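Long-range contacts in rhizavidin (Rhizobium etli, PDB 3EW1), which binds biotin with high affinity as a dimeric member of the avidin family: residues I66-G71 and T83-Y88; C79-G84 and W102-E107. All coordinates share one frame; numbering follows the deposited sequence. Where two conformers were deposited one is given.

Interaction 1 (I66-G71 and T83-Y88); sequences IAFSVG and TGWTGY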
ATOM      1  N   ILE B  66      -2.148  -9.530  -0.731  1.00 17.02           N
ATOM      2  CA  ILE B  66      -1.140  -8.494  -0.849  1.00 17.96           C
ATOM      3  C   ILE B  66      -1.809  -7.183  -1.128  1.00 16.86           C
ATOM      4  O   ILE B  66      -2.814  -7.080  -1.831  1.00 16.49           O
ATOM      5  CB  ILE B  66      -0.099  -8.821  -1.987  1.00 18.50           C
ATOM      6  CG1 ILE B  66       1.030  -7.773  -2.011  1.00 18.92           C
ATOM      7  CG2 ILE B  66      -0.782  -8.975  -3.353  1.00 18.89           C
ATOM      8  CD1 ILE B  66       2.199  -8.112  -2.968  1.00 20.71           C
ATOM      9  N   ALA B  67      -1.220  -6.143  -0.559  1.00 17.36           N
ATOM     10  CA  ALA B  67      -1.635  -4.762  -0.887  1.00 17.06           C
ATOM     11  C   ALA B  67      -0.368  -3.954  -1.091  1.00 17.02           C
ATOM     12  O   ALA B  67       0.582  -4.057  -0.300  1.00 16.51           O
ATOM     13  CB  ALA B  67      -2.532  -4.175   0.207  1.00 19.08           C
ATOM     14  N   PHE B  68      -0.334  -3.119  -2.135  1.00 15.88           N
ATOM     15  CA  PHE B  68       0.857  -2.328  -2.372  1.00 16.84           C
ATOM     16  C   PHE B  68       0.480  -0.975  -2.956  1.00 15.26           C
ATOM     17  O   PHE B  68      -0.637  -0.770  -3.461  1.00 16.87           O
ATOM     18  CB  PHE B  68       1.905  -3.088  -3.209  1.00 17.69           C
ATOM     19  CG  PHE B  68       1.430  -3.554  -4.559  1.00 17.17           C
ATOM     20  CD1 PHE B  68       0.785  -4.789  -4.700  1.00 21.27           C
ATOM     21  CD2 PHE B  68       1.642  -2.783  -5.687  1.00 17.48           C
ATOM     22  CE1 PHE B  68       0.373  -5.241  -5.954  1.00 22.09           C
ATOM     23  CE2 PHE B  68       1.247  -3.237  -6.966  1.00 18.79           C
ATOM     24  CZ  PHE B  68       0.597  -4.453  -7.077  1.00 21.33           C
ATOM     25  N   SER B  69       1.436  -0.059  -2.921  1.00 15.59           N
ATOM     26  CA  SER B  69       1.159   1.397  -3.114  1.00 15.77           C
ATOM     27  C   SER B  69       2.280   2.083  -3.889  1.00 16.95           C
ATOM     28  O   SER B  69       3.465   1.776  -3.657  1.00 16.88           O
ATOM     29  CB  SER B  69       1.074   2.076  -1.740  1.00 16.44           C
ATOM     30  OG  SER B  69       0.039   1.549  -0.923  1.00 18.23           O
ATOM     31  N   VAL B  70       1.917   3.020  -4.779  1.00 17.15           N
ATOM     32  CA  VAL B  70       2.896   3.771  -5.567  1.00 17.28           C
ATOM     33  C   VAL B  70       2.423   5.219  -5.570  1.00 17.72           C
ATOM     34  O   VAL B  70       1.262   5.485  -5.851  1.00 17.27           O
ATOM     35  CB  VAL B  70       3.004   3.218  -7.036  1.00 17.51           C
ATOM     36  CG1 VAL B  70       3.841   4.101  -7.920  1.00 18.16           C
ATOM     37  CG2 VAL B  70       3.569   1.761  -7.052  1.00 17.95           C
ATOM     38  N   GLY B  71       3.313   6.146  -5.184  1.00 18.67           N
ATOM     39  CA  GLY B  71       3.098   7.591  -5.410  1.00 18.03           C
ATOM     40  C   GLY B  71       3.766   7.964  -6.734  1.00 19.38           C
ATOM     41  O   GLY B  71       4.843   7.435  -7.061  1.00 19.26           O
ATOM     42  N   THR B  83      -1.533   5.398  -6.471  1.00 16.46           N
ATOM     43  CA  THR B  83      -2.336   4.217  -6.764  1.00 16.45           C
ATOM     44  C   THR B  83      -2.113   3.191  -5.680  1.00 17.32           C
ATOM     45  O   THR B  83      -0.983   3.001  -5.175  1.00 17.22           O
ATOM     46  CB  THR B  83      -1.897   3.650  -8.092  1.00 15.77           C
ATOM     47  OG1 THR B  83      -2.121   4.575  -9.148  1.00 17.92           O
ATOM     48  CG2 THR B  83      -2.677   2.411  -8.430  1.00 14.76           C
ATOM     49  N   GLY B  84      -3.201   2.507  -5.340  1.00 16.97           N
ATOM     50  CA  GLY B  84      -3.158   1.465  -4.347  1.00 17.20           C
ATOM     51  C   GLY B  84      -3.723   0.234  -5.016  1.00 17.03           C
ATOM     52  O   GLY B  84      -4.820   0.307  -5.560  1.00 18.70           O
ATOM     53  N   TRP B  85      -3.018  -0.891  -4.931  1.00 17.50           N
ATOM     54  CA  TRP B  85      -3.521  -2.172  -5.421  1.00 17.86           C
ATOM     55  C   TRP B  85      -3.761  -3.099  -4.251  1.00 17.55           C
ATOM     56  O   TRP B  85      -2.985  -3.137  -3.279  1.00 18.62           O
ATOM     57  CB  TRP B  85      -2.512  -2.850  -6.338  1.00 18.01           C
ATOM     58  CG  TRP B  85      -2.134  -2.211  -7.648  1.00 17.28           C
ATOM     59  CD1 TRP B  85      -2.508  -2.652  -8.903  1.00 17.06           C
ATOM     60  CD2 TRP B  85      -1.206  -1.151  -7.863  1.00 18.28           C
ATOM     61  NE1 TRP B  85      -1.884  -1.908  -9.873  1.00 18.80           N
ATOM     62  CE2 TRP B  85      -1.114  -0.949  -9.263  1.00 18.99           C
ATOM     63  CE3 TRP B  85      -0.466  -0.326  -7.001  1.00 18.09           C
ATOM     64  CZ2 TRP B  85      -0.288   0.015  -9.834  1.00 18.85           C
ATOM     65  CZ3 TRP B  85       0.334   0.653  -7.575  1.00 18.25           C
ATOM     66  CH2 TRP B  85       0.432   0.806  -8.977  1.00 18.72           C
ATOM     67  N   THR B  86      -4.812  -3.900  -4.366  1.00 18.32           N
ATOM     68  CA  THR B  86      -5.112  -4.915  -3.349  1.00 18.05           C
ATOM     69  C   THR B  86      -5.524  -6.172  -4.107  1.00 18.23           C
ATOM     70  O   THR B  86      -6.258  -6.056  -5.071  1.00 19.40           O
ATOM     71  CB  THR B  86      -6.261  -4.404  -2.421  1.00 17.88           C
ATOM     72  OG1 THR B  86      -6.021  -3.033  -2.043  1.00 20.49           O
ATOM     73  CG2 THR B  86      -6.362  -5.265  -1.177  1.00 19.52           C
ATOM     74  N   GLY B  87      -5.067  -7.355  -3.679  1.00 17.41           N
ATOM     75  CA  GLY B  87      -5.468  -8.598  -4.349  1.00 18.73           C
ATOM     76  C   GLY B  87      -4.749  -9.775  -3.738  1.00 20.23           C
ATOM     77  O   GLY B  87      -4.442  -9.804  -2.539  1.00 18.73           O
ATOM     78  N   TYR B  88      -4.536 -10.792  -4.566  1.00 20.33           N
ATOM     79  CA  TYR B  88      -3.994 -12.055  -4.074  1.00 21.63           C
ATOM     80  C   TYR B  88      -3.208 -12.775  -5.158  1.00 20.87           C
ATOM     81  O   TYR B  88      -3.404 -12.515  -6.333  1.00 19.99           O
ATOM     82  CB  TYR B  88      -5.153 -12.943  -3.610  1.00 23.29           C
ATOM     83  CG  TYR B  88      -6.237 -13.135  -4.681  1.00 25.22           C
ATOM     84  CD1 TYR B  88      -7.313 -12.241  -4.804  1.00 26.71           C
ATOM     85  CD2 TYR B  88      -6.160 -14.197  -5.608  1.00 25.69           C
ATOM     86  CE1 TYR B  88      -8.286 -12.418  -5.816  1.00 28.29           C
ATOM     87  CE2 TYR B  88      -7.111 -14.373  -6.601  1.00 26.76           C
ATOM     88  CZ  TYR B  88      -8.169 -13.504  -6.695  1.00 27.64           C
ATOM     89  OH  TYR B  88      -9.106 -13.712  -7.670  1.00 29.21           O
TER

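Interaction 2 (C79-G84 and W102-E107); sequences CNSATG and WNLAYE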
ATOM      1  N   CYS B  79       3.407  13.034 -11.590  1.00 19.56           N
ATOM      2  CA  CYS B  79       2.036  12.993 -12.105  1.00 19.84           C
ATOM      3  C   CYS B  79       1.012  13.307 -11.016  1.00 19.68           C
ATOM      4  O   CYS B  79      -0.194  13.189 -11.239  1.00 20.23           O
ATOM      5  CB  CYS B  79       1.723  11.645 -12.776  1.00 19.90           C
ATOM      6  SG  CYS B  79       2.632  11.478 -14.354  1.00 23.42           S
ATOM      7  N   ASN B  80       1.498  13.743  -9.850  1.00 19.36           N
ATOM      8  CA  ASN B  80       0.612  14.260  -8.786  1.00 19.30           C
ATOM      9  C   ASN B  80      -0.582  13.342  -8.517  1.00 18.67           C
ATOM     10  O   ASN B  80      -1.733  13.753  -8.626  1.00 20.52           O
ATOM     11  CB  ASN B  80       0.115  15.691  -9.140  1.00 19.28           C
ATOM     12  CG  ASN B  80      -0.530  16.386  -7.951  1.00 21.85           C
ATOM     13  OD1 ASN B  80      -0.106  16.207  -6.802  1.00 22.87           O
ATOM     14  ND2 ASN B  80      -1.548  17.194  -8.224  1.00 25.33           N
ATOM     15  N   SER B  81      -0.298  12.098  -8.169  0.50 17.98           N
ATOM     16  CA  SER B  81      -1.348  11.126  -7.922  0.50 17.82           C
ATOM     17  C   SER B  81      -0.754   9.917  -7.193  0.50 17.38           C
ATOM     18  O   SER B  81       0.457   9.839  -7.017  0.50 16.62           O
ATOM     19  CB  SER B  81      -1.986  10.669  -9.238  0.50 18.38           C
ATOM     20  OG  SER B  81      -1.012  10.499 -10.232  0.50 19.38           O
ATOM     21  N   ALA B  82      -1.608   8.945  -6.849  1.00 17.81           N
ATOM     22  CA  ALA B  82      -1.159   7.759  -6.091  1.00 17.12           C
ATOM     23  C   ALA B  82      -2.067   6.626  -6.433  1.00 15.97           C
ATOM     24  O   ALA B  82      -3.247   6.853  -6.606  1.00 16.53           O
ATOM     25  CB  ALA B  82      -1.203   8.008  -4.590  1.00 19.53           C
ATOM     26  N   THR B  83      -1.533   5.398  -6.471  1.00 16.46           N
ATOM     27  CA  THR B  83      -2.336   4.217  -6.764  1.00 16.45           C
ATOM     28  C   THR B  83      -2.113   3.191  -5.680  1.00 17.32           C
ATOM     29  O   THR B  83      -0.983   3.001  -5.175  1.00 17.22           O
ATOM     30  CB  THR B  83      -1.897   3.650  -8.092  1.00 15.77           C
ATOM     31  OG1 THR B  83      -2.121   4.575  -9.148  1.00 17.92           O
ATOM     32  CG2 THR B  83      -2.677   2.411  -8.430  1.00 14.76           C
ATOM     33  N   GLY B  84      -3.201   2.507  -5.340  1.00 16.97           N
ATOM     34  CA  GLY B  84      -3.158   1.465  -4.347  1.00 17.20           C
ATOM     35  C   GLY B  84      -3.723   0.234  -5.016  1.00 17.03           C
ATOM     36  O   GLY B  84      -4.820   0.307  -5.560  1.00 18.70           O
ATOM     37  N   TRP B 102      -7.448  -1.842  -8.219  1.00 18.59           N
ATOM     38  CA  TRP B 102      -6.699  -0.624  -7.865  1.00 18.99           C
ATOM     39  C   TRP B 102      -7.605   0.572  -7.837  1.00 18.04           C
ATOM     40  O   TRP B 102      -8.666   0.625  -8.486  1.00 18.98           O
ATOM     41  CB  TRP B 102      -5.498  -0.394  -8.789  1.00 21.31           C
ATOM     42  CG  TRP B 102      -5.760  -0.364 -10.295  1.00 21.17           C
ATOM     43  CD1 TRP B 102      -5.526  -1.373 -11.210  1.00 23.42           C
ATOM     44  CD2 TRP B 102      -6.253   0.759 -11.061  1.00 23.15           C
ATOM     45  NE1 TRP B 102      -5.873  -0.950 -12.475  1.00 23.39           N
ATOM     46  CE2 TRP B 102      -6.318   0.348 -12.416  1.00 24.59           C
ATOM     47  CE3 TRP B 102      -6.677   2.046 -10.730  1.00 21.90           C
ATOM     48  CZ2 TRP B 102      -6.781   1.185 -13.435  1.00 24.69           C
ATOM     49  CZ3 TRP B 102      -7.136   2.891 -11.753  1.00 23.20           C
ATOM     50  CH2 TRP B 102      -7.184   2.457 -13.083  1.00 23.51           C
ATOM     51  N   ASN B 103      -7.159   1.535  -7.021  1.00 18.31           N
ATOM     52  CA  ASN B 103      -7.680   2.887  -6.989  1.00 18.66           C
ATOM     53  C   ASN B 103      -6.557   3.846  -7.352  1.00 18.23           C
ATOM     54  O   ASN B 103      -5.426   3.640  -6.963  1.00 19.84           O
ATOM     55  CB  ASN B 103      -8.231   3.215  -5.598  1.00 17.83           C
ATOM     56  CG  ASN B 103      -9.552   2.498  -5.320  1.00 18.71           C
ATOM     57  OD1 ASN B 103     -10.476   2.525  -6.165  1.00 22.91           O
ATOM     58  ND2 ASN B 103      -9.686   1.924  -4.127  1.00 18.72           N
ATOM     59  N   LEU B 104      -6.905   4.883  -8.107  1.00 19.70           N
ATOM     60  CA  LEU B 104      -5.972   5.941  -8.476  1.00 19.01           C
ATOM     61  C   LEU B 104      -6.596   7.243  -7.987  1.00 19.00           C
ATOM     62  O   LEU B 104      -7.702   7.605  -8.417  1.00 19.29           O
ATOM     63  CB  LEU B 104      -5.792   5.979 -10.012  1.00 19.10           C
ATOM     64  CG  LEU B 104      -5.131   7.169 -10.718  1.00 21.07           C
ATOM     65  CD1 LEU B 104      -3.710   7.355 -10.219  1.00 22.62           C
ATOM     66  CD2 LEU B 104      -5.156   6.983 -12.246  1.00 21.27           C
ATOM     67  N   ALA B 105      -5.891   7.917  -7.084  1.00 18.84           N
ATOM     68  CA  ALA B 105      -6.304   9.237  -6.601  1.00 18.80           C
ATOM     69  C   ALA B 105      -5.516  10.302  -7.357  1.00 20.11           C
ATOM     70  O   ALA B 105      -4.294  10.250  -7.434  1.00 19.30           O
ATOM     71  CB  ALA B 105      -6.088   9.373  -5.073  1.00 19.79           C
ATOM     72  N   TYR B 106      -6.232  11.279  -7.882  1.00 22.15           N
ATOM     73  CA  TYR B 106      -5.601  12.267  -8.755  1.00 23.28           C
ATOM     74  C   TYR B 106      -6.365  13.590  -8.735  1.00 23.68           C
ATOM     75  O   TYR B 106      -7.452  13.685  -8.159  1.00 22.42           O
ATOM     76  CB  TYR B 106      -5.475  11.696 -10.198  1.00 24.89           C
ATOM     77  CG  TYR B 106      -6.799  11.548 -10.873  1.00 26.96           C
ATOM     78  CD1 TYR B 106      -7.652  10.491 -10.544  1.00 27.96           C
ATOM     79  CD2 TYR B 106      -7.230  12.494 -11.823  1.00 29.50           C
ATOM     80  CE1 TYR B 106      -8.896  10.356 -11.123  1.00 30.81           C
ATOM     81  CE2 TYR B 106      -8.480  12.364 -12.423  1.00 31.62           C
ATOM     82  CZ  TYR B 106      -9.305  11.296 -12.068  1.00 30.68           C
ATOM     83  OH  TYR B 106     -10.552  11.143 -12.636  1.00 31.11           O
ATOM     84  N   GLU B 107      -5.776  14.596  -9.360  1.00 25.25           N
ATOM     85  CA  GLU B 107      -6.416  15.895  -9.469  1.00 27.91           C
ATOM     86  C   GLU B 107      -7.173  15.919 -10.794  1.00 29.73           C
ATOM     87  O   GLU B 107      -6.568  15.955 -11.853  1.00 30.33           O
ATOM     88  CB  GLU B 107      -5.346  16.986  -9.389  1.00 28.31           C
ATOM     89  CG  GLU B 107      -5.861  18.376  -9.060  1.00 31.93           C
ATOM     90  CD  GLU B 107      -6.494  18.485  -7.681  1.00 33.29           C
ATOM     91  OE1 GLU B 107      -5.876  18.102  -6.646  1.00 29.38           O
ATOM     92  OE2 GLU B 107      -7.625  18.997  -7.638  1.00 39.27           O
TER
HETATM   93  O   HOH W   1      -3.268  14.493 -10.710  1.00 24.24           O
HETATM   94  O   HOH W   2      -3.088  18.685  -6.324  1.00 37.98           O

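Interaction 1 (I66-G71 and T83-Y88)
Strands 66-71 and 83-88 form a hairpin in the eight-stranded antiparallel barrel of the avidin fold, with F68 and W85 facing each other on its inner side. Three hydrogen-bonded pairs, I66 with G87, F68 with W85 and V70 with T83, zip the backbones together; W85 N reaches F68 O at 2.8 Å and F68 N reaches W85 O at 2.9 Å. Between them A67 CA comes close to W85 O in a CA-H...O contact. The F68 ring is turned only 15° from the five-membered ring of W85, but the two are offset, with F68 CE2 at 3.3 Å from W85 CD2, while W85 CB sits over the phenyl face in a CH-pi contact. F68 gets there with CG between its backbone N and carbonyl carbon (chi1 58°), which leans the ring across the strand gap toward W85. V70 CG2 packs obliquely on W85 CZ3 at 3.5 Å, and T83 CG2 lies over the indole face opposite F68. W85 NE1 is hydrogen-bonded to D119 OD2. Replacing W85 with an alanine would probably leave F68 and V70 facing a gap and D119, a biotin-binding residue, without this N-H. Flanked by F68 and T83 and tied at NE1, the indole is restrained against turning about its side-chain bonds beside D119 and Y41, consistent with a preformed wall of the biotin pocket.

Interaction 2 (C79-G84 and W102-E107)
Backbone bonding between A82 and A105, and between G84 and N103, ties strand 81-84 to strand 102-107 in the next hairpin of the barrel. The A82 pair is made by A105 N to A82 O at 2.9 Å and by the more bent A82 N to A105 O, with 149° at the hydrogen. G84 and N103 exchange two bonds of equal length. Between these pairs T83 CA approaches N103 O at 3.1 Å, a CA-H...O contact.

Van der Waals packing follows one face, that of S81, T83, W102, L104 and Y106. L104, with CG anti to its backbone N (chi1 166°), swings CD1 back across the strand gap to T83 OG1 at 3.4 Å and onto S81 CB; the T83 hydroxyl has its hydrogen-bond partner in W72 NE1. T83 CG2 meets W102 CB obliquely, and S81 CB touches Y106 CB.

Polar links gather where the chain turns a corner at N80. In one of its two conformers S81 OG lies 3.0 Å from C79 O, well above the carbonyl plane, a bond that is doubtful because the side chain is disordered; S81 is itself a biotin-binding residue. Two waters then carry on where direct strand pairing stops. One donates to N80 O at 2.7 Å and accepts from E107 N; the other accepts from N80 ND2 and donates to E107 OE1 at 2.9 Å. The amide and carboxylate lie side by side, their planes 20° apart, so the second water joins two groups pointing the same way.

C79 is joined to C50 by a disulfide. Strand 111-124 flanks the other edge of 102-107, where N103 and A105 pack on I114, while S81 O accepts from N62 ND2 of the second subunit.

Overall arrangement
Strand 78-92 is common to both contacts: 65-71 pairs along one of its edges in interaction 1 and 95-108 along the other in interaction 2; T83 gives its backbone bonds to 65-71 and G84 its own to 95-108. Interaction 1 lies about 8 Å from the chain centre and is almost wholly buried, its side-chain chemistry aromatic and apolar. Interaction 2, about 15 Å out, is partly buried and passes from regular strand pairing to bridging waters at its exposed end. The two meet where W85 CD1 packs on W102 CB at 3.7 Å, bringing both indoles near D119 in the biotin site. Each also touches the second subunit, through S69 in one and S81 in the other.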